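PDB 4UT1: flagellar hook-associated protein from Burkholderia pseudomallei, which probably serves as a structural component of the bacterial flagellum, at the hook junction, and belongs to the flagella basal body rod protein family. Local coordinates for residues Thr126-Ala131 against Arg572-Leu577; Ala315-Ala320 against Ser578-Ser583; Gln185-Ile190 against Gly227-Phe232; Ser178-Ile183 against Pro238-Asn243. All blocks are in the same frame, centred on the assembly; numbering follows the deposited sequence.

Interaction 1 of 4, residues Thr126-Ala131 against Arg572-Leu577; sequences TVANNA and RNALAL
A128 and A574 make a close, alanine-lined packing contact between two helices, where the end of helix 113-129 lies against the start of helix 572-579. Their CA atoms are 4.7 Å apart, a separation that brings the two backbones almost into touch. Each methyl rests on the backbone of the opposite helix. A574 CB sits 3.6 Å from A128 CA, and A128 CB in turn reaches L575 N at 3.5 Å. A128 CB and A574 CB are 3.8 Å apart. V127 adds a branch at one border: with CG1 anti to the backbone N (chi1 168°), V127 CG1 lies 4.0 Å from A574 CB. At another border the L575 side chain takes part through CB, 4.1 Å from A128 CB. No hydrogen bond crosses between the segments. Within 126-131, N130 ND2 turns back to T126 O, 2.9 Å away and nearly straight at 169°, and this carbonyl also accepts from N129 N. Around the contact, V127 leans on A136 and A140 of helix 134-193, while A574 is backbone-bonded to A446 and R572 forms a salt bridge with D570. With nothing larger than a methyl between the backbones at A128 and A574, the contact relies on shape and van der Waals packing, and the 145 Å² of buried surface is consistent with such small touching groups.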
# COMPACT_ATOMS: atom_id res chain seq x y z
N THR A 126 26.74 -5.81 8.56
CA THR A 126 28.07 -5.26 8.80
C THR A 126 28.11 -4.62 10.18
O THR A 126 29.08 -4.79 10.92
CB THR A 126 28.45 -4.23 7.72
OG1 THR A 126 28.49 -4.90 6.46
CG2 THR A 126 29.80 -3.61 8.00
N VAL A 127 27.06 -3.90 10.53
CA VAL A 127 26.99 -3.30 11.85
C VAL A 127 26.97 -4.41 12.90
O VAL A 127 27.58 -4.28 13.96
CB VAL A 127 25.75 -2.39 12.02
CG1 VAL A 127 25.56 -2.02 13.48
CG2 VAL A 127 25.87 -1.12 11.13
N ALA A 128 26.29 -5.51 12.59
CA ALA A 128 26.13 -6.59 13.57
C ALA A 128 27.48 -7.16 14.00
O ALA A 128 27.63 -7.62 15.13
CB ALA A 128 25.25 -7.69 13.00
N ASN A 129 28.45 -7.12 13.09
CA ASN A 129 29.79 -7.66 13.35
C ASN A 129 30.78 -6.60 13.81
O ASN A 129 31.92 -6.91 14.16
CB ASN A 129 30.34 -8.35 12.10
CG ASN A 129 29.58 -9.61 11.75
OD1 ASN A 129 29.21 -10.38 12.64
ND2 ASN A 129 29.36 -9.82 10.47
N ASN A 130 30.34 -5.34 13.77
CA ASN A 130 31.17 -4.20 14.14
C ASN A 130 30.30 -3.18 14.86
O ASN A 130 30.20 -2.03 14.43
CB ASN A 130 31.83 -3.54 12.91
CG ASN A 130 32.60 -4.52 12.05
OD1 ASN A 130 33.80 -4.74 12.26
ND2 ASN A 130 31.92 -5.12 11.09
N ALA A 131 29.66 -3.62 15.93
CA ALA A 131 28.53 -2.88 16.49
C ALA A 131 28.91 -1.50 17.04
O ALA A 131 28.10 -0.59 17.04
CB ALA A 131 27.85 -3.71 17.58
N ARG A 572 23.54 -8.38 18.51
CA ARG A 572 22.45 -9.32 18.30
C ARG A 572 21.23 -8.66 17.65
O ARG A 572 20.55 -9.27 16.81
CB ARG A 572 22.04 -9.97 19.62
CG ARG A 572 23.00 -11.07 20.06
CD ARG A 572 22.57 -11.60 21.42
NE ARG A 572 23.06 -10.73 22.47
CZ ARG A 572 22.52 -10.62 23.68
NH1 ARG A 572 21.42 -11.31 23.99
NH2 ARG A 572 23.07 -9.79 24.56
N ASN A 573 20.95 -7.43 18.01
CA ASN A 573 19.76 -6.82 17.41
C ASN A 573 20.00 -6.32 16.00
O ASN A 573 19.07 -6.30 15.18
CB ASN A 573 19.22 -5.67 18.26
CG ASN A 573 17.77 -5.37 17.92
OD1 ASN A 573 16.91 -6.25 18.02
ND2 ASN A 573 17.49 -4.14 17.46
N ALA A 574 21.23 -5.91 15.71
CA ALA A 574 21.58 -5.54 14.35
C ALA A 574 21.46 -6.78 13.47
O ALA A 574 20.97 -6.71 12.35
CB ALA A 574 23.00 -4.96 14.28
N LEU A 575 21.87 -7.93 13.99
CA LEU A 575 21.73 -9.19 13.27
C LEU A 575 20.25 -9.45 12.98
O LEU A 575 19.88 -9.83 11.86
CB LEU A 575 22.34 -10.37 14.05
CG LEU A 575 22.19 -11.73 13.37
CD1 LEU A 575 22.89 -11.72 12.03
CD2 LEU A 575 22.73 -12.87 14.22
N ALA A 576 19.40 -9.24 13.98
CA ALA A 576 17.96 -9.43 13.82
C ALA A 576 17.40 -8.43 12.78
O ALA A 576 16.60 -8.81 11.92
CB ALA A 576 17.25 -9.28 15.16
N LEU A 577 17.83 -7.18 12.87
CA LEU A 577 17.43 -6.18 11.88
C LEU A 577 17.76 -6.64 10.47
O LEU A 577 16.91 -6.57 9.58
CB LEU A 577 18.11 -4.83 12.15
CG LEU A 577 17.51 -3.97 13.27
CD1 LEU A 577 18.56 -3.01 13.79
CD2 LEU A 577 16.27 -3.21 12.75

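Interaction 2 of 4, residues Ala315-Ala320 against Ser578-Ser583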
# COMPACT_ATOMS: atom_id res chain seq x y z
N ALA A 315 9.33 0.30 6.79
CA ALA A 315 9.47 1.22 7.92
C ALA A 315 8.96 0.60 9.22
O ALA A 315 9.62 0.67 10.25
CB ALA A 315 8.76 2.54 7.63
N SER A 316 7.78 -0.02 9.16
CA SER A 316 7.17 -0.58 10.35
C SER A 316 8.03 -1.70 10.94
O SER A 316 8.25 -1.76 12.14
CB SER A 316 5.77 -1.10 10.04
OG SER A 316 4.88 -0.02 9.77
N GLN A 317 8.49 -2.60 10.08
CA GLN A 317 9.35 -3.70 10.53
C GLN A 317 10.67 -3.24 11.13
O GLN A 317 11.13 -3.79 12.13
CB GLN A 317 9.65 -4.65 9.38
CG GLN A 317 8.51 -5.53 8.99
CD GLN A 317 8.91 -6.48 7.89
OE1 GLN A 317 9.54 -7.51 8.15
NE2 GLN A 317 8.60 -6.13 6.65
N VAL A 318 11.30 -2.27 10.49
CA VAL A 318 12.60 -1.81 10.94
C VAL A 318 12.42 -1.08 12.26
O VAL A 318 13.15 -1.32 13.23
CB VAL A 318 13.28 -0.91 9.87
CG1 VAL A 318 14.43 -0.11 10.47
CG2 VAL A 318 13.75 -1.77 8.71
N ASN A 319 11.40 -0.23 12.33
CA ASN A 319 11.10 0.51 13.54
C ASN A 319 10.82 -0.43 14.71
O ASN A 319 11.30 -0.20 15.82
CB ASN A 319 9.91 1.46 13.34
CG ASN A 319 10.26 2.65 12.47
OD1 ASN A 319 11.42 2.92 12.24
ND2 ASN A 319 9.24 3.36 11.98
N ALA A 320 10.05 -1.48 14.45
CA ALA A 320 9.65 -2.41 15.51
C ALA A 320 10.86 -3.18 16.04
O ALA A 320 10.98 -3.41 17.26
CB ALA A 320 8.58 -3.39 15.01
N SER A 578 18.99 -7.12 10.27
CA SER A 578 19.47 -7.54 8.96
C SER A 578 18.65 -8.71 8.40
O SER A 578 18.46 -8.82 7.19
CB SER A 578 20.95 -7.93 9.00
OG SER A 578 21.12 -9.21 9.59
N GLN A 579 18.17 -9.59 9.27
CA GLN A 579 17.42 -10.75 8.82
C GLN A 579 15.95 -10.42 8.46
O GLN A 579 15.24 -11.27 7.93
CB GLN A 579 17.48 -11.85 9.88
CG GLN A 579 18.88 -12.46 10.03
CD GLN A 579 18.98 -13.35 11.27
OE1 GLN A 579 18.12 -13.30 12.16
NE2 GLN A 579 20.03 -14.16 11.33
N LEU A 580 15.51 -9.20 8.73
CA LEU A 580 14.18 -8.77 8.30
C LEU A 580 13.98 -8.87 6.79
O LEU A 580 12.84 -8.90 6.31
CB LEU A 580 13.91 -7.33 8.75
CG LEU A 580 13.73 -7.17 10.25
CD1 LEU A 580 13.59 -5.70 10.63
CD2 LEU A 580 12.52 -7.96 10.71
N VAL A 581 15.08 -8.90 6.05
CA VAL A 581 15.03 -9.09 4.60
C VAL A 581 14.34 -10.39 4.21
O VAL A 581 13.85 -10.52 3.09
CB VAL A 581 16.44 -9.07 3.99
CG1 VAL A 581 17.18 -10.37 4.29
CG2 VAL A 581 16.34 -8.86 2.48
N ASN A 582 14.32 -11.37 5.12
CA ASN A 582 13.72 -12.67 4.82
C ASN A 582 12.32 -12.84 5.38
O ASN A 582 11.69 -13.88 5.18
CB ASN A 582 14.62 -13.79 5.33
CG ASN A 582 15.98 -13.77 4.68
OD1 ASN A 582 16.09 -13.69 3.46
ND2 ASN A 582 17.03 -13.83 5.49
N SER A 583 11.83 -11.83 6.08
CA SER A 583 10.50 -11.88 6.68
C SER A 583 9.38 -11.86 5.64
O SER A 583 9.42 -11.07 4.69
CB SER A 583 10.32 -10.70 7.64
OG SER A 583 8.98 -10.62 8.07
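Apolar packing between L580 and the backbone of Q317 and V318 forms the greater part of this contact, joined by one weak polar link from S583. L580 points from the 3-10 segment that follows helix 572-579 toward helix 287-322. Its CG is anti to the carbonyl carbon (chi1 -70°), and the branch beyond spreads its two methyls over different parts of Q317. L580 CD1 comes 3.5 Å from Q317 O. The same methyl, L580 CD1, is 4.0 Å from V318 CA. L580 CD2 instead approaches the amide end of the glutamine, 4.0 Å from Q317 OE1. The nearest CA atoms, those of Q317 and L580, are 7.3 Å apart, and the leucine side chain spans that interval.

The polar component is a single weak hydrogen bond, S583 OG to Q317 OE1 at 3.2 Å. S583 CB stands almost as near the same oxygen, 3.3 Å from Q317 OE1, so the serine meets it side-on with both atoms. On the other branch of the amide, Q317 NE2 has a further weak bond to S313 OG of its own helix.

F121 of helix 113-129 touches V318, L580 and V581, adding an aromatic side chain from a third helix. The arrangement is that of a long-helix bundle: a leucine from a short returning segment lies on the backbone of helix 287-322, and a third helix closes the apolar cluster.

Interaction 3 of 4, residues Gln185-Ile190 against Gly227-Phe232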
# COMPACT_ATOMS: atom_id res chain seq x y z
N GLN A 185 -23.13 22.06 -35.73
CA GLN A 185 -23.09 23.12 -36.75
C GLN A 185 -23.34 22.54 -38.14
O GLN A 185 -24.07 23.12 -38.95
CB GLN A 185 -21.74 23.86 -36.73
CG GLN A 185 -21.59 24.91 -35.62
CD GLN A 185 -20.20 25.53 -35.57
OE1 GLN A 185 -19.83 26.31 -36.45
NE2 GLN A 185 -19.42 25.19 -34.55
N LEU A 186 -22.75 21.38 -38.40
CA LEU A 186 -22.87 20.72 -39.69
C LEU A 186 -24.26 20.13 -39.91
O LEU A 186 -24.78 20.17 -41.02
CB LEU A 186 -21.79 19.63 -39.83
CG LEU A 186 -20.39 20.23 -40.02
CD1 LEU A 186 -19.28 19.18 -39.90
CD2 LEU A 186 -20.29 20.94 -41.37
N ASN A 187 -24.87 19.58 -38.85
CA ASN A 187 -26.26 19.15 -38.92
C ASN A 187 -27.16 20.28 -39.46
O ASN A 187 -27.97 20.05 -40.36
CB ASN A 187 -26.77 18.70 -37.54
CG ASN A 187 -26.29 17.30 -37.17
OD1 ASN A 187 -25.90 16.52 -38.04
ND2 ASN A 187 -26.32 16.97 -35.88
N GLU A 188 -26.99 21.48 -38.91
CA GLU A 188 -27.76 22.65 -39.32
C GLU A 188 -27.42 23.09 -40.75
O GLU A 188 -28.32 23.40 -41.54
CB GLU A 188 -27.53 23.81 -38.35
CG GLU A 188 -28.22 25.13 -38.74
CD GLU A 188 -29.73 25.09 -38.52
OE1 GLU A 188 -30.24 24.07 -38.04
OE2 GLU A 188 -30.39 26.10 -38.85
N GLN A 189 -26.14 23.11 -41.07
CA GLN A 189 -25.69 23.53 -42.40
C GLN A 189 -26.15 22.56 -43.49
O GLN A 189 -26.49 22.97 -44.60
CB GLN A 189 -24.16 23.66 -42.43
CG GLN A 189 -23.65 24.84 -41.61
CD GLN A 189 -22.15 24.79 -41.39
OE1 GLN A 189 -21.53 23.73 -41.44
NE2 GLN A 189 -21.56 25.96 -41.15
N ILE A 190 -26.13 21.27 -43.16
CA ILE A 190 -26.56 20.24 -44.10
C ILE A 190 -28.07 20.30 -44.33
O ILE A 190 -28.53 20.23 -45.47
CB ILE A 190 -26.14 18.84 -43.60
CG1 ILE A 190 -24.64 18.63 -43.87
CG2 ILE A 190 -26.95 17.75 -44.28
CD1 ILE A 190 -24.14 17.27 -43.46
N GLY A 227 -31.79 12.97 -41.51
CA GLY A 227 -30.55 13.45 -42.10
C GLY A 227 -29.61 14.05 -41.06
O GLY A 227 -28.47 14.38 -41.38
N ASN A 228 -30.10 14.21 -39.83
CA ASN A 228 -29.25 14.68 -38.74
C ASN A 228 -28.37 13.56 -38.18
O ASN A 228 -28.69 12.38 -38.33
CB ASN A 228 -30.10 15.25 -37.59
CG ASN A 228 -30.52 16.70 -37.82
OD1 ASN A 228 -29.93 17.42 -38.62
ND2 ASN A 228 -31.54 17.13 -37.09
N TYR A 229 -27.27 13.95 -37.56
CA TYR A 229 -26.49 13.04 -36.72
C TYR A 229 -26.76 13.35 -35.25
O TYR A 229 -26.32 14.39 -34.75
CB TYR A 229 -24.98 13.16 -36.97
CG TYR A 229 -24.41 12.46 -38.19
CD1 TYR A 229 -25.22 11.77 -39.08
CD2 TYR A 229 -23.03 12.48 -38.42
CE1 TYR A 229 -24.67 11.14 -40.19
CE2 TYR A 229 -22.48 11.85 -39.52
CZ TYR A 229 -23.30 11.17 -40.40
OH TYR A 229 -22.75 10.55 -41.50
N SER A 230 -27.47 12.48 -34.54
CA SER A 230 -27.43 12.57 -33.09
C SER A 230 -26.22 11.77 -32.60
O SER A 230 -25.95 10.69 -33.12
CB SER A 230 -28.72 12.04 -32.46
OG SER A 230 -29.77 12.97 -32.64
N VAL A 231 -25.49 12.30 -31.63
CA VAL A 231 -24.29 11.62 -31.14
C VAL A 231 -24.34 11.43 -29.64
O VAL A 231 -24.68 12.36 -28.89
CB VAL A 231 -22.99 12.38 -31.51
CG1 VAL A 231 -21.77 11.56 -31.12
CG2 VAL A 231 -22.97 12.69 -32.99
N PHE A 232 -24.00 10.22 -29.20
CA PHE A 232 -24.05 9.86 -27.80
C PHE A 232 -22.76 9.19 -27.36
O PHE A 232 -22.15 8.44 -28.14
CB PHE A 232 -25.21 8.91 -27.51
CG PHE A 232 -26.56 9.47 -27.84
CD1 PHE A 232 -27.04 9.44 -29.14
CD2 PHE A 232 -27.36 10.01 -26.84
CE1 PHE A 232 -28.29 9.96 -29.44
CE2 PHE A 232 -28.60 10.53 -27.14
CZ PHE A 232 -29.08 10.50 -28.44
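N187 reaches from helix 134-193 to Y229 in an antiparallel sheet, where its side-chain amide pairs with the backbone of strand 228-233. Two hydrogen bonds make this pairing. Y229 N donates to N187 OD1 at 3.0 Å with an N-H...O angle of 165°, although it approaches from above the carbonyl plane of the asparagine. In return N187 ND2 donates to Y229 O at 2.8 Å, a less straight bond. One amide thus uses both its acceptor and its donor on the NH and CO of a single residue, which limits its rotation. Chi1 of N187 (-78°) puts CG anti to the carbonyl carbon, directing the amide off the helix toward the strand.

Further polar partners lie outside the two segments. N187 ND2 also donates to G242 O, and N187 OD1 accepts from R207 NH1, so each end of the buried amide has more than one bond. R207 additionally makes a cation-pi contact with Y229, whose OH is bonded to D208; R207 and D208 belong to helix 201-215.

Van der Waals contact is limited to short flanks. Y229 CB lies 3.6 Å from N187 OD1, and the amide and phenol planes are nearly perpendicular, 82° apart. I190, one turn farther along, packs on L203 and L204. On the other flank, N228 OD1 approaches the helix at N187 CB, 3.6 Å away.

Interaction 4 of 4, residues Ser178-Ile183 against Pro238-Asn243. With EDO (1,2-ethanediol), chain E.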
# COMPACT_ATOMS: atom_id res chain seq x y z
N SER A 178 -14.99 20.73 -29.09
CA SER A 178 -14.78 21.31 -30.41
C SER A 178 -15.48 20.50 -31.49
O SER A 178 -16.16 21.05 -32.34
CB SER A 178 -13.28 21.41 -30.72
OG SER A 178 -12.67 22.39 -29.91
N TYR A 179 -15.30 19.19 -31.46
CA TYR A 179 -15.90 18.32 -32.47
C TYR A 179 -17.42 18.20 -32.37
O TYR A 179 -18.10 18.15 -33.40
CB TYR A 179 -15.27 16.93 -32.41
CG TYR A 179 -13.85 16.93 -32.94
CD1 TYR A 179 -13.59 17.33 -34.25
CD2 TYR A 179 -12.78 16.54 -32.15
CE1 TYR A 179 -12.29 17.35 -34.75
CE2 TYR A 179 -11.49 16.54 -32.64
CZ TYR A 179 -11.25 16.94 -33.94
OH TYR A 179 -9.96 16.95 -34.42
N THR A 180 -17.95 18.14 -31.16
CA THR A 180 -19.40 18.04 -31.01
C THR A 180 -20.07 19.31 -31.51
O THR A 180 -21.09 19.25 -32.20
CB THR A 180 -19.79 17.75 -29.56
OG1 THR A 180 -19.27 18.78 -28.70
CG2 THR A 180 -19.22 16.40 -29.13
N SER A 181 -19.50 20.47 -31.17
CA SER A 181 -19.99 21.73 -31.69
C SER A 181 -19.95 21.75 -33.22
O SER A 181 -20.88 22.23 -33.86
CB SER A 181 -19.17 22.89 -31.12
OG SER A 181 -19.55 24.11 -31.74
N GLN A 182 -18.88 21.22 -33.80
CA GLN A 182 -18.74 21.17 -35.26
C GLN A 182 -19.82 20.33 -35.91
O GLN A 182 -20.37 20.69 -36.95
CB GLN A 182 -17.37 20.61 -35.67
CG GLN A 182 -16.20 21.49 -35.35
CD GLN A 182 -14.89 20.81 -35.72
OE1 GLN A 182 -14.86 19.95 -36.61
NE2 GLN A 182 -13.81 21.17 -35.04
N ILE A 183 -20.11 19.20 -35.28
CA ILE A 183 -21.11 18.27 -35.80
C ILE A 183 -22.52 18.86 -35.68
O ILE A 183 -23.33 18.72 -36.60
CB ILE A 183 -21.02 16.92 -35.06
CG1 ILE A 183 -19.70 16.21 -35.43
CG2 ILE A 183 -22.22 16.04 -35.40
CD1 ILE A 183 -19.29 15.10 -34.46
N PRO A 238 -25.86 12.26 -24.15
CA PRO A 238 -25.87 12.89 -25.47
C PRO A 238 -24.70 13.87 -25.65
O PRO A 238 -24.32 14.55 -24.71
CB PRO A 238 -27.21 13.64 -25.50
CG PRO A 238 -27.58 13.83 -24.07
CD PRO A 238 -27.01 12.66 -23.32
N LEU A 239 -24.15 13.92 -26.86
CA LEU A 239 -23.14 14.90 -27.21
C LEU A 239 -23.66 15.86 -28.27
O LEU A 239 -23.38 17.06 -28.24
CB LEU A 239 -21.88 14.21 -27.73
CG LEU A 239 -21.11 13.38 -26.70
CD1 LEU A 239 -19.85 12.90 -27.36
CD2 LEU A 239 -20.80 14.19 -25.43
N VAL A 240 -24.40 15.30 -29.22
CA VAL A 240 -25.06 16.10 -30.26
C VAL A 240 -26.49 15.63 -30.43
O VAL A 240 -26.76 14.44 -30.53
CB VAL A 240 -24.35 15.99 -31.62
CG1 VAL A 240 -25.16 16.74 -32.69
CG2 VAL A 240 -22.93 16.52 -31.55
N VAL A 241 -27.41 16.59 -30.45
CA VAL A 241 -28.80 16.31 -30.76
C VAL A 241 -29.27 17.39 -31.71
O VAL A 241 -29.42 18.54 -31.31
CB VAL A 241 -29.69 16.31 -29.51
CG1 VAL A 241 -31.16 16.21 -29.90
CG2 VAL A 241 -29.30 15.18 -28.57
N GLY A 242 -29.44 17.02 -32.98
CA GLY A 242 -29.77 17.98 -34.03
C GLY A 242 -28.72 19.07 -34.14
O GLY A 242 -27.53 18.79 -34.35
N ASN A 243 -29.14 20.32 -33.99
CA ASN A 243 -28.22 21.45 -34.14
C ASN A 243 -27.77 22.02 -32.81
O ASN A 243 -27.27 23.14 -32.74
CB ASN A 243 -28.86 22.55 -35.02
CG ASN A 243 -30.17 23.08 -34.44
OD1 ASN A 243 -30.47 22.90 -33.26
ND2 ASN A 243 -30.95 23.76 -35.28
C1 EDO E . -18.69 23.10 -26.75
O1 EDO E . -18.10 23.75 -27.87
C2 EDO E . -20.04 22.50 -27.11
O2 EDO E . -19.91 21.19 -27.66
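The backbones approach most closely at T180 and V240, whose CA atoms are 6.0 Å apart, with helix 134-193 set against strand 238-241 of the antiparallel sheet, where the chain turns a corner at L239. L239 and V240 both face V231 on the adjacent strand, a classic beta bulge that breaks strand 238-241, and both direct their side chains toward the helix. V240 presses its CG2 methyl on T180 O at 3.4 Å, and the same methyl is 3.9 Å from T180 CB. It also meets I183 CG2 at 3.9 Å, the valine and isoleucine side chains crossing at about a right angle. T180 CG2, anti to the carbonyl carbon, is thereby aimed at L239, where it lies 3.7 Å from CB and 4.0 Å from CD1. No hydrogen bond joins the segments; the contact is van der Waals packing, mostly of methyls, with V240 CG2 on the T180 carbonyl, and all four touching residues are buried.

The hydroxyl of T180 takes a different direction from its methyl. At chi1 57°, OG1 sits between the backbone N and the carbonyl carbon, with the helix carbonyls of I176 and N177 as hydrogen-bond partners. A molecule of 1,2-ethanediol, probably from the crystallisation liquor, places O2 2.7 Å from T180 OG1; which acceptor takes the hydroxyl proton is unsettled. The diol is also bonded to S245 OG and N177 O.

Helix 201-215 packs on I183 through A210, V211 and L214, while L248 of strand 244-252 and L233 of strand 228-233 touch L239, placing the contact between two helices and three neighbouring strands.

In the fold
From the N terminus, helix 113-129 supplies the first half of interaction 1, a contact that closes only when helix 572-579 arrives, 441 residues later. Inside that span, helix 134-193 opens interaction 4 and then interaction 3; interaction 3 closes first, at strand 228-233, and so nests within interaction 4, which closes at the adjoining strand 238-241. Their centres are about 7 Å apart, joining one helix to one sheet. Helix 287-322 then opens interaction 2, which crosses interaction 1 and shares helix 572-579 with it. Interactions 1 and 2 touch through L577 and V318, whereas the centres of interactions 1 and 3 lie about 76 Å apart, on opposite sides of the chain's centre.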